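Local atomic coordinates of alanine racemase, biosynthetic (Pseudomonas aeruginosa PAO1, PDB entry 6A2F), a protein that belongs to the alanine racemase family of pyridoxal-phosphate proteins, pairing an N-terminal TIM-type barrel domain with a C-terminal domain built mainly of strands. Residues 8-13 with 46-51; 19-24 with 52-57; 155-160 with 207-212; 196-201 with 211-216. One frame throughout, in Å; residues are numbered along the deposited sequence.

How the contacts relate
All four contacts lie in the N-terminal barrel domain. Contacts 1 and 2 share helix 10-22, use segments that alternate along the chain, and have centres 12 Å apart. Contacts 3 and 4 come later in the order of the chain, with centres 10 Å apart, and both include Gly-211 and Ile-212. Contact 1 is about 17 Å from contact 4 and 20 Å from contact 3, centre to centre. Contacts 2 and 3 reach the same parallel sheet. Contact 1 packs helix 10-22 against the end of helix 42-48, and contact 2 ties it by a salt bridge to the turn before strand 55-58. Contacts 3 and 4 hold the segment that meets the cofactor-bearing residue at position 34.

Contact 1 (8-13 with 46-51); sequences VDLSAI and VTALHD
Leu-10 lays its CB against the methyl of Ala-48, with 4.0 Å between Leu-10 CB and Ala-48 CB. The backbones come close here. The CA atoms of Leu-10 and Ala-48 are 6.3 Å apart, which the small alanine allows. Both side chains set out toward the partner segment. The side chain of Leu-10 also touches Glu-44 and Tyr-356. A second apolar pair lies one turn further along helix 10-22. Ile-13 CG2 meets Leu-49 CD1 at 3.9 Å, and the two side chains cross at about a right angle. In Ile-13 the branch that touches is the methyl CG2, set opposite the backbone N, while CG1 stands beside that N (chi1 -67°) and runs toward Tyr-215. Helix 10-22 and helix 42-48 are part of the outer layer of the TIM-type barrel. The first precedes barrel strand 28-32 and the second follows it. Leu-49, the first residue to leave helical angles after helix 42-48, is buried and also rests on Phe-56 of the next barrel strand. The start of the other helix is capped by Asp-9. Its OD1 accepts from Ser-11 N and Ala-12 N, both weak bonds. Ser-11 OG is the third partner of this oxygen, 3.0 Å from Asp-9 OD1 on the syn lone pair. No hydrogen bond crosses between 8-13 and 46-51.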
# COMPACT_ATOMS: atom_id res chain seq x y z
N VAL A 8 -5.63 -14.78 -8.05
CA VAL A 8 -4.42 -15.47 -7.63
C VAL A 8 -4.43 -16.91 -8.14
O VAL A 8 -5.36 -17.69 -7.87
CB VAL A 8 -4.24 -15.43 -6.10
CG1 VAL A 8 -2.93 -16.10 -5.69
CG2 VAL A 8 -4.27 -14.00 -5.58
N ASP A 9 -3.38 -17.27 -8.89
CA ASP A 9 -3.20 -18.63 -9.38
C ASP A 9 -2.35 -19.43 -8.39
O ASP A 9 -1.12 -19.35 -8.40
CB ASP A 9 -2.56 -18.61 -10.78
CG ASP A 9 -2.51 -20.00 -11.42
OD1 ASP A 9 -2.77 -21.01 -10.73
OD2 ASP A 9 -2.21 -20.07 -12.63
N LEU A 10 -3.03 -20.20 -7.55
CA LEU A 10 -2.37 -20.99 -6.51
C LEU A 10 -1.48 -22.10 -7.06
O LEU A 10 -0.44 -22.41 -6.49
CB LEU A 10 -3.39 -21.54 -5.51
CG LEU A 10 -4.13 -20.53 -4.62
CD1 LEU A 10 -5.29 -21.20 -3.90
CD2 LEU A 10 -3.20 -19.84 -3.63
N SER A 11 -1.89 -22.69 -8.17
CA SER A 11 -1.11 -23.78 -8.78
C SER A 11 0.14 -23.26 -9.50
O SER A 11 1.09 -24.03 -9.72
CB SER A 11 -1.98 -24.63 -9.70
OG SER A 11 -2.24 -23.95 -10.91
N ALA A 12 0.16 -21.98 -9.86
CA ALA A 12 1.39 -21.34 -10.32
C ALA A 12 2.41 -21.23 -9.17
O ALA A 12 3.62 -21.41 -9.39
CB ALA A 12 1.11 -19.97 -10.92
N ILE A 13 1.93 -20.95 -7.97
CA ILE A 13 2.78 -20.88 -6.77
C ILE A 13 3.36 -22.27 -6.47
O ILE A 13 4.55 -22.38 -6.16
CB ILE A 13 2.02 -20.31 -5.55
CG1 ILE A 13 1.69 -18.83 -5.80
CG2 ILE A 13 2.82 -20.47 -4.27
CD1 ILE A 13 0.65 -18.24 -4.87
N VAL A 46 -0.61 -20.93 1.97
CA VAL A 46 -0.20 -22.00 2.88
C VAL A 46 -1.03 -23.27 2.65
O VAL A 46 -0.49 -24.37 2.68
CB VAL A 46 -0.27 -21.55 4.36
CG1 VAL A 46 -0.06 -22.72 5.31
CG2 VAL A 46 0.77 -20.48 4.65
N THR A 47 -2.33 -23.11 2.40
CA THR A 47 -3.21 -24.24 2.09
C THR A 47 -2.78 -24.96 0.81
O THR A 47 -2.78 -26.19 0.75
CB THR A 47 -4.69 -23.78 2.01
OG1 THR A 47 -5.08 -23.22 3.26
CG2 THR A 47 -5.63 -24.94 1.67
N ALA A 48 -2.42 -24.19 -0.22
CA ALA A 48 -1.92 -24.76 -1.46
C ALA A 48 -0.57 -25.46 -1.28
O ALA A 48 -0.32 -26.49 -1.91
CB ALA A 48 -1.83 -23.68 -2.53
N LEU A 49 0.28 -24.91 -0.41
CA LEU A 49 1.61 -25.48 -0.12
C LEU A 49 1.64 -26.27 1.20
O LEU A 49 2.71 -26.49 1.79
CB LEU A 49 2.68 -24.37 -0.09
CG LEU A 49 2.96 -23.56 -1.36
CD1 LEU A 49 3.81 -22.34 -1.03
CD2 LEU A 49 3.61 -24.40 -2.46
N HIS A 50 0.46 -26.71 1.65
CA HIS A 50 0.30 -27.42 2.93
C HIS A 50 1.17 -28.67 3.01
O HIS A 50 1.81 -28.92 4.04
CB HIS A 50 -1.17 -27.77 3.15
CG HIS A 50 -1.46 -28.35 4.50
ND1 HIS A 50 -2.06 -27.64 5.51
CD2 HIS A 50 -1.22 -29.59 5.00
CE1 HIS A 50 -2.18 -28.41 6.58
NE2 HIS A 50 -1.68 -29.60 6.29
N ASP A 51 1.20 -29.45 1.94
CA ASP A 51 1.96 -30.69 1.88
C ASP A 51 3.23 -30.55 1.04
O ASP A 51 4.22 -31.22 1.31
CB ASP A 51 1.10 -31.83 1.34
CG ASP A 51 -0.23 -31.96 2.08
OD1 ASP A 51 -0.21 -32.03 3.33
OD2 ASP A 51 -1.29 -31.97 1.41

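Contact 2 (19-24 with 52-57); sequences LAKRCA and DADGFA
The carboxylate of Asp-54 takes the ammonium of Lys-21 on the syn lone pair of OD2, the side that faces the other oxygen. Lys-21 NZ is 2.8 Å from Asp-54 OD2, a hydrogen bond within a salt bridge. The second oxygen is more distant, with 3.6 Å from Lys-21 NZ to Asp-54 OD1. The grip is therefore uneven, and one oxygen carries most of it. The two side chains reach out from opposite directions. The lysine chain does not run straight. It turns at its last two torsions (chi3 67°, chi4 56°), which folds NZ toward the acid. This fold also brings the methylene CE within 3.6 Å of Asp-54 OD2. Lys-21 belongs to helix 10-22 on the outside of the TIM-type barrel. Asp-54 stands in the turn leading into barrel strand 55-58, so the ion pair ties the outer helix to the start of that strand. OD2 of Asp-54 also accepts from Ala-29 N, on the neighbouring barrel strand 28-32. Two donors on one oxygen would probably favour the charged carboxylate. The backbone N of Asp-54 is hydrogen-bonded to Tyr-17 OH, from the same helix as Lys-21. Asp-52 makes a separate salt bridge to Arg-14, again on helix 10-22. Within 19-24, Ala-24 N is 3.1 Å from Lys-21 O, a backbone hydrogen bond.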
# COMPACT_ATOMS: atom_id res chain seq x y z
N LEU A 19 9.99 -25.59 -8.66
CA LEU A 19 11.12 -25.08 -9.44
C LEU A 19 12.26 -24.65 -8.51
O LEU A 19 13.43 -24.87 -8.82
CB LEU A 19 10.66 -23.92 -10.33
CG LEU A 19 11.60 -23.44 -11.44
CD1 LEU A 19 10.78 -22.90 -12.61
CD2 LEU A 19 12.58 -22.39 -10.95
N ALA A 20 11.91 -24.02 -7.39
CA ALA A 20 12.89 -23.61 -6.39
C ALA A 20 13.56 -24.83 -5.76
O ALA A 20 14.77 -24.85 -5.56
CB ALA A 20 12.25 -22.73 -5.33
N LYS A 21 12.76 -25.85 -5.45
CA LYS A 21 13.27 -27.08 -4.87
C LYS A 21 14.21 -27.83 -5.82
O LYS A 21 15.20 -28.42 -5.39
CB LYS A 21 12.13 -27.98 -4.40
CG LYS A 21 11.66 -27.65 -2.98
CD LYS A 21 10.64 -28.67 -2.46
CE LYS A 21 11.23 -30.06 -2.24
NZ LYS A 21 12.40 -30.04 -1.31
N ARG A 22 13.91 -27.77 -7.12
CA ARG A 22 14.70 -28.43 -8.16
C ARG A 22 16.11 -27.83 -8.33
O ARG A 22 17.01 -28.49 -8.84
CB ARG A 22 13.92 -28.43 -9.49
CG ARG A 22 14.59 -29.14 -10.66
CD ARG A 22 14.60 -30.66 -10.52
NE ARG A 22 15.00 -31.29 -11.79
CZ ARG A 22 14.98 -32.60 -12.04
NH1 ARG A 22 14.59 -33.47 -11.12
NH2 ARG A 22 15.36 -33.04 -13.24
N CYS A 23 16.29 -26.58 -7.89
CA CYS A 23 17.61 -25.95 -7.86
C CYS A 23 18.58 -26.63 -6.90
O CYS A 23 19.79 -26.59 -7.09
CB CYS A 23 17.49 -24.47 -7.49
SG CYS A 23 16.67 -23.46 -8.75
N ALA A 24 18.04 -27.25 -5.85
CA ALA A 24 18.83 -27.99 -4.87
C ALA A 24 18.01 -29.17 -4.35
O ALA A 24 17.56 -29.15 -3.21
CB ALA A 24 19.26 -27.08 -3.73
N ASP A 52 3.19 -29.68 0.04
CA ASP A 52 4.33 -29.44 -0.85
C ASP A 52 5.54 -28.89 -0.11
O ASP A 52 6.67 -29.31 -0.37
CB ASP A 52 3.96 -28.46 -1.97
CG ASP A 52 3.13 -29.10 -3.07
OD1 ASP A 52 2.68 -30.25 -2.92
OD2 ASP A 52 2.91 -28.42 -4.10
N ALA A 53 5.30 -27.95 0.80
CA ALA A 53 6.38 -27.19 1.44
C ALA A 53 7.10 -27.97 2.53
O ALA A 53 6.47 -28.66 3.33
CB ALA A 53 5.85 -25.87 1.98
N ASP A 54 8.42 -27.85 2.55
CA ASP A 54 9.23 -28.46 3.60
C ASP A 54 9.06 -27.70 4.91
O ASP A 54 9.22 -28.26 5.98
CB ASP A 54 10.70 -28.49 3.19
CG ASP A 54 10.92 -29.17 1.85
OD1 ASP A 54 10.21 -30.15 1.54
OD2 ASP A 54 11.81 -28.71 1.09
N GLY A 55 8.73 -26.42 4.80
CA GLY A 55 8.47 -25.58 5.96
C GLY A 55 8.05 -24.19 5.53
O GLY A 55 8.03 -23.89 4.34
N PHE A 56 7.73 -23.34 6.50
CA PHE A 56 7.29 -21.98 6.21
C PHE A 56 8.11 -20.95 6.95
O PHE A 56 8.54 -21.19 8.08
CB PHE A 56 5.81 -21.81 6.56
CG PHE A 56 4.89 -22.68 5.76
CD1 PHE A 56 4.50 -22.30 4.48
CD2 PHE A 56 4.42 -23.88 6.27
CE1 PHE A 56 3.65 -23.10 3.73
CE2 PHE A 56 3.57 -24.69 5.52
CZ PHE A 56 3.19 -24.30 4.25
N ALA A 57 8.34 -19.80 6.32
CA ALA A 57 9.03 -18.69 6.95
C ALA A 57 8.15 -17.43 6.94
O ALA A 57 7.56 -17.08 5.90
CB ALA A 57 10.36 -18.42 6.28

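Contact 3 (155-160 with 207-212); sequences NLISHF and WLRPGI
The two backbones run beside each other without bonding, with 9.6 Å between the CA atoms of His-159 and Arg-209, and a side chain fills the gap. The segments hold the ends of strands 151-157 and 207-208 of the TIM-type barrel and the loops after them. Arg-209 bends at chi3 (-54°) and points its guanidinium at the other segment. Its NH2 gives two bonds. One goes to Ser-158 O at 2.9 Å from Arg-209 NH2, with the donor above the carbonyl plane, 36° out of it. NH1 adds a weak bond to the same oxygen. Ile-157 packs over one face of the guanidinium, its CG1 3.4 Å from Arg-209 NH1. Beyond the two segments, Arg-209 NE bonds to N1 of the modified residue at position 34, so these contacts probably help to position the group that meets the cofactor ring. His-159 NE2 is bonded to Tyr-254 OH of the second subunit, which joins this site to that subunit. The planes of the His-159 ring and the guanidinium are 44° apart. Even so, the second bond of NH2 lies nearly in both planes: Arg-209 NH2 meets His-159 ND1 at 2.9 Å.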
# COMPACT_ATOMS: atom_id res chain seq x y z
N ASN A 155 21.43 -23.49 14.61
CA ASN A 155 21.55 -23.29 13.17
C ASN A 155 22.21 -21.97 12.81
O ASN A 155 22.38 -21.10 13.67
CB ASN A 155 20.16 -23.38 12.51
CG ASN A 155 19.48 -24.71 12.76
OD1 ASN A 155 20.13 -25.73 12.98
ND2 ASN A 155 18.15 -24.71 12.73
N LEU A 156 22.59 -21.82 11.54
CA LEU A 156 23.18 -20.58 11.05
C LEU A 156 22.37 -19.99 9.89
O LEU A 156 21.98 -20.71 8.96
CB LEU A 156 24.64 -20.79 10.63
CG LEU A 156 25.41 -19.58 10.09
CD1 LEU A 156 25.69 -18.56 11.19
CD2 LEU A 156 26.71 -20.00 9.41
N ILE A 157 22.12 -18.68 9.96
CA ILE A 157 21.38 -17.97 8.92
C ILE A 157 22.03 -16.60 8.62
O ILE A 157 22.49 -15.90 9.52
CB ILE A 157 19.86 -17.85 9.24
CG1 ILE A 157 19.07 -17.34 8.02
CG2 ILE A 157 19.61 -16.97 10.47
CD1 ILE A 157 17.57 -17.32 8.19
N SER A 158 22.08 -16.26 7.33
CA SER A 158 22.48 -14.94 6.88
C SER A 158 21.75 -14.61 5.58
O SER A 158 21.12 -15.49 4.99
CB SER A 158 24.00 -14.85 6.69
OG SER A 158 24.44 -13.51 6.81
N HIS A 159 21.84 -13.36 5.15
CA HIS A 159 21.04 -12.88 4.03
C HIS A 159 21.86 -11.92 3.15
O HIS A 159 22.52 -11.02 3.67
CB HIS A 159 19.78 -12.19 4.58
CG HIS A 159 18.77 -11.83 3.53
ND1 HIS A 159 17.95 -12.76 2.94
CD2 HIS A 159 18.45 -10.63 2.98
CE1 HIS A 159 17.16 -12.16 2.06
NE2 HIS A 159 17.44 -10.86 2.07
N PHE A 160 21.80 -12.13 1.83
CA PHE A 160 22.55 -11.33 0.85
C PHE A 160 21.95 -9.95 0.66
O PHE A 160 20.74 -9.77 0.80
CB PHE A 160 22.55 -12.02 -0.52
CG PHE A 160 23.48 -13.20 -0.62
CD1 PHE A 160 24.85 -13.05 -0.46
CD2 PHE A 160 22.97 -14.46 -0.91
CE1 PHE A 160 25.70 -14.14 -0.58
CE2 PHE A 160 23.82 -15.56 -1.04
CZ PHE A 160 25.19 -15.39 -0.87
N TRP A 207 18.84 -25.24 3.89
CA TRP A 207 17.49 -24.73 3.69
C TRP A 207 17.49 -23.48 2.80
O TRP A 207 18.08 -22.46 3.15
CB TRP A 207 16.80 -24.42 5.03
CG TRP A 207 16.32 -25.64 5.77
CD1 TRP A 207 17.09 -26.51 6.49
CD2 TRP A 207 14.97 -26.12 5.87
NE1 TRP A 207 16.31 -27.51 7.03
CE2 TRP A 207 15.00 -27.30 6.66
CE3 TRP A 207 13.74 -25.68 5.36
CZ2 TRP A 207 13.85 -28.04 6.96
CZ3 TRP A 207 12.60 -26.42 5.65
CH2 TRP A 207 12.66 -27.59 6.45
N LEU A 208 16.84 -23.59 1.65
CA LEU A 208 16.61 -22.46 0.77
C LEU A 208 15.51 -21.58 1.36
O LEU A 208 14.66 -22.07 2.11
CB LEU A 208 16.19 -22.94 -0.62
CG LEU A 208 17.03 -24.03 -1.31
CD1 LEU A 208 16.33 -24.50 -2.57
CD2 LEU A 208 18.45 -23.56 -1.61
N ARG A 209 15.52 -20.29 1.03
CA ARG A 209 14.46 -19.39 1.50
C ARG A 209 13.86 -18.60 0.34
O ARG A 209 14.01 -17.37 0.29
CB ARG A 209 14.98 -18.42 2.57
CG ARG A 209 15.74 -19.07 3.71
CD ARG A 209 15.95 -18.09 4.86
NE ARG A 209 16.59 -16.85 4.44
CZ ARG A 209 17.91 -16.66 4.36
NH1 ARG A 209 18.76 -17.64 4.65
NH2 ARG A 209 18.38 -15.48 3.97
N PRO A 210 13.19 -19.30 -0.60
CA PRO A 210 12.55 -18.55 -1.69
C PRO A 210 11.29 -17.81 -1.25
O PRO A 210 10.42 -18.39 -0.59
CB PRO A 210 12.22 -19.65 -2.71
CG PRO A 210 12.11 -20.90 -1.92
CD PRO A 210 13.11 -20.75 -0.81
N GLY A 211 11.23 -16.53 -1.61
CA GLY A 211 10.05 -15.70 -1.43
C GLY A 211 9.48 -15.27 -2.77
O GLY A 211 8.63 -15.95 -3.34
N ILE A 212 9.97 -14.14 -3.27
CA ILE A 212 9.43 -13.49 -4.47
C ILE A 212 9.27 -14.43 -5.69
O ILE A 212 8.27 -14.34 -6.42
CB ILE A 212 10.22 -12.21 -4.84
CG1 ILE A 212 9.48 -11.36 -5.88
CG2 ILE A 212 11.64 -12.54 -5.29
CD1 ILE A 212 8.26 -10.63 -5.36

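Contact 4 (196-201 with 211-216); sequences AVLTIP and GIMLYG
Ser-194 OG is hydrogen-bonded to two backbone nitrogens, those of Gly-211 and Met-213, and so holds the short 3-10 turn that carries Met-213 against Val-197 and Leu-198. The fold is a TIM-type barrel. Helix 194-199 follows barrel strand 189-190, and the turn follows strand 207-208. Gly-211 N and Ile-212 N also bond to phosphate oxygens of the modified residue at position 34, so the start of this turn forms part of the phosphate site, and these N-H groups would probably favour the anion. The turn has its own bonds, with Leu-214 N 2.9 Å from Gly-211 O and Tyr-215 N 3.0 Å from Ile-212 O. On the other segment, Ile-200 N bonds to Ala-196 O at 2.8 Å. Between the segments the contact is apolar, and one methionine makes it. Met-213 CG sits between the backbone N and the carbonyl carbon (chi1 77°), and the chain turns again at its end (chi3 -74°). This sends the thioether across Val-197, with Met-213 SD 3.9 Å from Val-197 CG1. The two side chains cross at about a right angle. Leu-19 and Ala-20 of helix 10-22 also touch Met-213. Leu-198 meets the methionine tip to tip. Met-213 CE caps the end of the leucine, 3.9 Å from Leu-198 CG and 4.0 Å from both Leu-198 CD1 and Leu-198 CD2.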
# COMPACT_ATOMS: atom_id res chain seq x y z
N ALA A 196 19.57 -15.97 -4.92
CA ALA A 196 20.63 -16.93 -4.72
C ALA A 196 20.21 -18.36 -5.07
O ALA A 196 21.04 -19.15 -5.53
CB ALA A 196 21.17 -16.86 -3.29
N VAL A 197 18.94 -18.68 -4.86
CA VAL A 197 18.41 -20.01 -5.19
C VAL A 197 18.61 -20.29 -6.68
O VAL A 197 18.87 -21.44 -7.08
CB VAL A 197 16.91 -20.16 -4.82
CG1 VAL A 197 16.28 -21.38 -5.51
CG2 VAL A 197 16.74 -20.26 -3.32
N LEU A 198 18.50 -19.24 -7.49
CA LEU A 198 18.61 -19.38 -8.93
C LEU A 198 20.03 -19.21 -9.47
O LEU A 198 20.34 -19.72 -10.54
CB LEU A 198 17.65 -18.41 -9.63
CG LEU A 198 16.15 -18.75 -9.58
CD1 LEU A 198 15.32 -17.48 -9.73
CD2 LEU A 198 15.77 -19.79 -10.63
N THR A 199 20.88 -18.49 -8.74
CA THR A 199 22.17 -18.10 -9.30
C THR A 199 23.42 -18.39 -8.47
O THR A 199 24.53 -18.39 -9.01
CB THR A 199 22.18 -16.61 -9.72
OG1 THR A 199 21.92 -15.80 -8.57
CG2 THR A 199 21.13 -16.34 -10.80
N ILE A 200 23.27 -18.63 -7.16
CA ILE A 200 24.42 -18.89 -6.28
C ILE A 200 24.35 -20.27 -5.61
O ILE A 200 24.05 -20.36 -4.41
CB ILE A 200 24.59 -17.81 -5.16
CG1 ILE A 200 24.10 -16.41 -5.59
CG2 ILE A 200 26.02 -17.78 -4.62
CD1 ILE A 200 24.87 -15.77 -6.73
N PRO A 201 24.64 -21.36 -6.37
CA PRO A 201 24.52 -22.71 -5.79
C PRO A 201 25.35 -22.94 -4.51
O PRO A 201 24.96 -23.74 -3.66
CB PRO A 201 25.00 -23.64 -6.93
CG PRO A 201 25.72 -22.75 -7.89
CD PRO A 201 25.08 -21.40 -7.78
N GLY A 211 11.23 -16.53 -1.61
CA GLY A 211 10.05 -15.70 -1.43
C GLY A 211 9.48 -15.27 -2.77
O GLY A 211 8.63 -15.95 -3.34
N ILE A 212 9.97 -14.14 -3.27
CA ILE A 212 9.43 -13.49 -4.47
C ILE A 212 9.27 -14.43 -5.69
O ILE A 212 8.27 -14.34 -6.42
CB ILE A 212 10.22 -12.21 -4.84
CG1 ILE A 212 9.48 -11.36 -5.88
CG2 ILE A 212 11.64 -12.54 -5.29
CD1 ILE A 212 8.26 -10.63 -5.36
N MET A 213 10.23 -15.34 -5.88
CA MET A 213 10.19 -16.26 -7.02
C MET A 213 8.98 -17.19 -6.98
O MET A 213 8.50 -17.64 -8.03
CB MET A 213 11.50 -17.06 -7.15
CG MET A 213 11.65 -18.22 -6.17
SD MET A 213 13.18 -19.14 -6.42
CE MET A 213 12.81 -20.04 -7.92
N LEU A 214 8.49 -17.46 -5.77
CA LEU A 214 7.29 -18.28 -5.58
C LEU A 214 6.07 -17.67 -6.25
O LEU A 214 5.16 -18.39 -6.64
CB LEU A 214 7.02 -18.47 -4.09
CG LEU A 214 7.48 -19.75 -3.36
CD1 LEU A 214 8.80 -20.31 -3.88
CD2 LEU A 214 7.55 -19.50 -1.86
N TYR A 215 6.08 -16.35 -6.41
CA TYR A 215 4.90 -15.64 -6.89
C TYR A 215 5.03 -15.21 -8.36
O TYR A 215 4.18 -14.49 -8.89
CB TYR A 215 4.58 -14.46 -5.95
CG TYR A 215 4.57 -14.88 -4.49
CD1 TYR A 215 3.44 -15.48 -3.92
CD2 TYR A 215 5.69 -14.69 -3.68
CE1 TYR A 215 3.42 -15.87 -2.59
CE2 TYR A 215 5.69 -15.09 -2.35
CZ TYR A 215 4.55 -15.68 -1.81
OH TYR A 215 4.55 -16.06 -0.48
N GLY A 216 6.09 -15.69 -9.01
CA GLY A 216 6.29 -15.46 -10.44
C GLY A 216 6.77 -14.06 -10.76
O GLY A 216 6.50 -13.53 -11.84